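Local atomic coordinates of flavodoxin, WrbA-like protein (Agrobacterium tumefaciens, PDB entry 3D7N), a protein that probably binds FMN and, as a WrbA-like flavodoxin relative, transfers electrons from NAD(P)H to quinones. Residues W84-G95 against A118-V126. Numbering follows the deposited sequence.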
loop_
_atom_site.group_PDB
_atom_site.type_symbol
_atom_site.label_atom_id
_atom_site.label_comp_id
_atom_site.label_asym_id
_atom_site.label_seq_id
_atom_site.Cartn_x
_atom_site.Cartn_y
_atom_site.Cartn_z
ATOM N N TRP A 84 -18.291 3.423 -13.688
ATOM C CA TRP A 84 -17.220 4.412 -13.492
ATOM C C TRP A 84 -17.102 5.422 -14.642
ATOM O O TRP A 84 -16.877 6.598 -14.414
ATOM C CB TRP A 84 -15.905 3.662 -13.305
ATOM C CG TRP A 84 -14.693 4.512 -13.210
ATOM C CD1 TRP A 84 -14.332 5.304 -12.181
ATOM C CD2 TRP A 84 -13.665 4.627 -14.192
ATOM N NE1 TRP A 84 -13.138 5.915 -12.456
ATOM C CE2 TRP A 84 -12.714 5.521 -13.693
ATOM C CE3 TRP A 84 -13.465 4.065 -15.464
ATOM C CZ2 TRP A 84 -11.567 5.856 -14.398
ATOM C CZ3 TRP A 84 -12.341 4.404 -16.164
ATOM C CH2 TRP A 84 -11.402 5.303 -15.635
ATOM N N PHE A 85 -17.257 4.959 -15.879
ATOM C CA PHE A 85 -17.122 5.858 -17.022
ATOM C C PHE A 85 -18.281 6.871 -17.047
ATOM O O PHE A 85 -18.084 8.032 -17.385
ATOM C CB PHE A 85 -16.988 5.097 -18.341
ATOM C CG PHE A 85 -16.917 6.011 -19.555
ATOM C CD1 PHE A 85 -15.726 6.692 -19.869
ATOM C CD2 PHE A 85 -18.053 6.235 -20.362
ATOM C CE1 PHE A 85 -15.656 7.549 -20.970
ATOM C CE2 PHE A 85 -17.988 7.095 -21.468
ATOM C CZ PHE A 85 -16.785 7.748 -21.768
ATOM N N SER A 86 -19.473 6.461 -16.631
ATOM C CA SER A 86 -20.572 7.409 -16.534
ATOM C C SER A 86 -20.685 8.062 -15.146
ATOM O O SER A 86 -21.679 8.684 -14.843
ATOM C CB SER A 86 -21.884 6.733 -16.956
ATOM O OG SER A 86 -22.029 5.437 -16.395
ATOM N N ALA A 87 -19.660 7.930 -14.309
ATOM C CA ALA A 87 -19.678 8.465 -12.924
ATOM C C ALA A 87 -20.964 8.150 -12.105
ATOM O O ALA A 87 -21.389 8.920 -11.247
ATOM C CB ALA A 87 -19.392 9.986 -12.964
ATOM N N LYS A 88 -21.561 6.996 -12.348
ATOM C CA LYS A 88 -22.796 6.621 -11.671
ATOM C C LYS A 88 -22.694 6.558 -10.142
ATOM O O LYS A 88 -23.689 6.796 -9.451
ATOM C CB LYS A 88 -23.322 5.287 -12.209
ATOM C CG LYS A 88 -23.838 5.377 -13.665
ATOM C CD LYS A 88 -25.197 4.680 -13.905
ATOM C CE LYS A 88 -26.424 5.630 -13.972
ATOM N NZ LYS A 88 -26.780 6.011 -15.378
ATOM N N TRP A 89 -21.502 6.271 -9.606
ATOM C CA TRP A 89 -21.348 6.103 -8.182
ATOM C C TRP A 89 -20.679 7.293 -7.511
ATOM O O TRP A 89 -20.293 7.191 -6.343
ATOM C CB TRP A 89 -20.575 4.803 -7.853
ATOM C CG TRP A 89 -21.213 3.529 -8.369
ATOM C CD1 TRP A 89 -22.420 3.406 -8.964
ATOM C CD2 TRP A 89 -20.676 2.198 -8.289
ATOM N NE1 TRP A 89 -22.661 2.117 -9.298
ATOM C CE2 TRP A 89 -21.612 1.340 -8.904
ATOM C CE3 TRP A 89 -19.501 1.652 -7.762
ATOM C CZ2 TRP A 89 -21.418 -0.047 -8.999
ATOM C CZ3 TRP A 89 -19.290 0.281 -7.854
ATOM C CH2 TRP A 89 -20.245 -0.558 -8.474
ATOM N N GLN A 90 -20.508 8.398 -8.229
ATOM C CA GLN A 90 -19.892 9.605 -7.659
ATOM C C GLN A 90 -20.677 10.053 -6.412
ATOM O O GLN A 90 -21.914 10.034 -6.376
ATOM C CB GLN A 90 -19.824 10.752 -8.712
ATOM C CG GLN A 90 -18.733 11.884 -8.464
ATOM C CD GLN A 90 -17.331 11.583 -9.112
ATOM O OE1 GLN A 90 -16.472 12.493 -9.269
ATOM N NE2 GLN A 90 -17.111 10.314 -9.510
ATOM N N ASP A 91 -19.941 10.408 -5.374
ATOM C CA ASP A 91 -20.501 10.930 -4.129
ATOM C C ASP A 91 -21.298 9.965 -3.263
ATOM O O ASP A 91 -21.842 10.370 -2.238
ATOM C CB ASP A 91 -21.293 12.208 -4.387
ATOM C CG ASP A 91 -20.452 13.265 -5.011
ATOM O OD1 ASP A 91 -19.234 13.190 -4.827
ATOM O OD2 ASP A 91 -20.982 14.143 -5.709
ATOM N N LYS A 92 -21.343 8.697 -3.635
ATOM C CA LYS A 92 -21.931 7.684 -2.779
ATOM C C LYS A 92 -21.021 7.431 -1.577
ATOM O O LYS A 92 -19.800 7.681 -1.630
ATOM C CB LYS A 92 -22.183 6.384 -3.584
ATOM C CG LYS A 92 -23.276 6.510 -4.688
ATOM C CD LYS A 92 -23.710 5.138 -5.200
ATOM C CE LYS A 92 -24.642 5.162 -6.431
ATOM N NZ LYS A 92 -25.965 5.758 -6.192
ATOM N N VAL A 93 -21.599 6.907 -0.509
ATOM C CA VAL A 93 -20.849 6.540 0.696
ATOM C C VAL A 93 -20.411 5.082 0.534
ATOM O O VAL A 93 -21.220 4.249 0.169
ATOM C CB VAL A 93 -21.731 6.682 1.959
ATOM C CG1 VAL A 93 -21.043 6.098 3.179
ATOM C CG2 VAL A 93 -22.156 8.194 2.180
ATOM N N PHE A 94 -19.115 4.804 0.739
ATOM C CA PHE A 94 -18.537 3.473 0.629
ATOM C C PHE A 94 -17.936 3.012 1.985
ATOM O O PHE A 94 -17.503 3.841 2.821
ATOM C CB PHE A 94 -17.420 3.470 -0.433
ATOM C CG PHE A 94 -17.901 3.552 -1.852
ATOM C CD1 PHE A 94 -18.023 2.391 -2.637
ATOM C CD2 PHE A 94 -18.219 4.762 -2.419
ATOM C CE1 PHE A 94 -18.498 2.472 -3.968
ATOM C CE2 PHE A 94 -18.673 4.848 -3.747
ATOM C CZ PHE A 94 -18.834 3.713 -4.503
ATOM N N GLY A 95 -17.964 1.692 2.191
ATOM C CA GLY A 95 -17.184 1.012 3.204
ATOM C C GLY A 95 -16.734 -0.370 2.682
ATOM O O GLY A 95 -17.023 -0.745 1.545
ATOM N N ALA A 118 -13.322 2.715 -4.200
ATOM C CA ALA A 118 -14.221 3.817 -3.776
ATOM C C ALA A 118 -13.755 5.174 -4.243
ATOM O O ALA A 118 -14.552 5.952 -4.687
ATOM C CB ALA A 118 -14.402 3.832 -2.220
ATOM N N GLY A 119 -12.466 5.465 -4.145
ATOM C CA GLY A 119 -11.909 6.748 -4.583
ATOM C C GLY A 119 -12.016 6.922 -6.092
ATOM O O GLY A 119 -12.393 7.970 -6.617
ATOM N N GLN A 120 -11.688 5.872 -6.794
ATOM C CA GLN A 120 -11.757 5.829 -8.256
ATOM C C GLN A 120 -13.174 6.239 -8.703
ATOM O O GLN A 120 -13.353 6.921 -9.723
ATOM C CB GLN A 120 -11.502 4.376 -8.650
ATOM C CG GLN A 120 -11.158 4.140 -10.039
ATOM C CD GLN A 120 -9.714 3.772 -10.236
ATOM O OE1 GLN A 120 -9.071 3.339 -9.303
ATOM N NE2 GLN A 120 -9.181 3.990 -11.477
ATOM N N HIS A 121 -14.173 5.825 -7.912
ATOM C CA HIS A 121 -15.576 6.140 -8.153
ATOM C C HIS A 121 -16.020 7.471 -7.574
ATOM O O HIS A 121 -17.177 7.833 -7.668
ATOM C CB HIS A 121 -16.446 5.011 -7.579
ATOM C CG HIS A 121 -16.489 3.795 -8.444
ATOM N ND1 HIS A 121 -17.305 3.708 -9.549
ATOM C CD2 HIS A 121 -15.812 2.627 -8.388
ATOM C CE1 HIS A 121 -17.134 2.537 -10.133
ATOM N NE2 HIS A 121 -16.231 1.864 -9.452
ATOM N N GLY A 122 -15.116 8.173 -6.928
ATOM C CA GLY A 122 -15.401 9.489 -6.359
ATOM C C GLY A 122 -16.330 9.437 -5.160
ATOM O O GLY A 122 -17.163 10.310 -4.980
ATOM N N GLY A 123 -16.197 8.401 -4.349
ATOM C CA GLY A 123 -17.044 8.203 -3.179
ATOM C C GLY A 123 -16.425 8.678 -1.896
ATOM O O GLY A 123 -15.286 9.111 -1.892
ATOM N N LEU A 124 -17.177 8.590 -0.798
ATOM C CA LEU A 124 -16.651 8.954 0.500
ATOM C C LEU A 124 -16.415 7.711 1.297
ATOM O O LEU A 124 -17.285 6.877 1.344
ATOM C CB LEU A 124 -17.635 9.763 1.322
ATOM C CG LEU A 124 -18.149 11.052 0.787
ATOM C CD1 LEU A 124 -18.687 11.660 2.097
ATOM C CD2 LEU A 124 -17.132 11.976 0.001
ATOM N N TRP A 125 -15.294 7.624 1.989
ATOM C CA TRP A 125 -14.956 6.402 2.669
ATOM C C TRP A 125 -15.214 6.501 4.145
ATOM O O TRP A 125 -14.798 7.447 4.809
ATOM C CB TRP A 125 -13.499 6.005 2.411
ATOM C CG TRP A 125 -13.194 4.679 3.055
ATOM C CD1 TRP A 125 -12.707 4.474 4.317
ATOM C CD2 TRP A 125 -13.444 3.393 2.513
ATOM N NE1 TRP A 125 -12.648 3.154 4.593
ATOM C CE2 TRP A 125 -13.085 2.452 3.501
ATOM C CE3 TRP A 125 -13.945 2.937 1.293
ATOM C CZ2 TRP A 125 -13.163 1.080 3.278
ATOM C CZ3 TRP A 125 -14.104 1.592 1.095
ATOM C CH2 TRP A 125 -13.715 0.671 2.074
ATOM N N VAL A 126 -15.926 5.516 4.655
ATOM C CA VAL A 126 -16.293 5.427 6.072
ATOM C C VAL A 126 -15.344 4.452 6.760
ATOM O O VAL A 126 -15.313 3.282 6.439
ATOM C CB VAL A 126 -17.738 4.904 6.252
ATOM C CG1 VAL A 126 -18.086 4.811 7.741
ATOM C CG2 VAL A 126 -18.769 5.788 5.497
HETATM O O HOH W 1 -18.757 5.741 -10.538
#
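The imidazole of His121 is sandwiched between two tryptophans. Trp89 lies on one face in an offset stack, its six-membered ring tilted 28° from the imidazole and its CE3 over the middle of that ring, 3.5 Å from CE1 of His121. At the opposite face the five-membered ring of Trp84 presents its edge, the planes standing 80° apart in a T-shaped pair. The chi1 of -78° in His121 sets CG anti to the carbonyl carbon, which carries the ring out between the tryptophans. Its rotation is fixed at both nitrogens: a water in the ring plane lies 2.7 Å from ND1 of His121 and accepts the backbone N-H of Trp89, while NE2 bonds Ser80. Trp84 adds a weak, bent bond from NE1 to the backbone O of Gln120, an oxygen that lies in the indole plane.

Beyond this aromatic cluster, Phe94 turns a ring face to Ala118, whose CA stands 4.2 Å from the ring centroid, nearly on its normal. Trp125 in turn receives the Gly95 CA over its six-membered ring, a second CH-pi contact. CG1 of Val93 meets CG2 of Val126 at 3.3 Å, tighter than usual van der Waals contact, next to helix 167-186.

Backbone bonds join the paths: Asp91 N to Gly122 O, then Leu124 N to Lys92 O, Phe94 N to Leu124 O and Val126 N to Phe94 O in parallel register. Gly122 closes helix 104-120 with a Schellman motif, and its O also binds Arg179 of the second subunit. The arrangement is a beta-alpha-beta crossover, strand 93-100, helix 104-120 and strand 124-126, of the parallel-sheet flavodoxin-like fold.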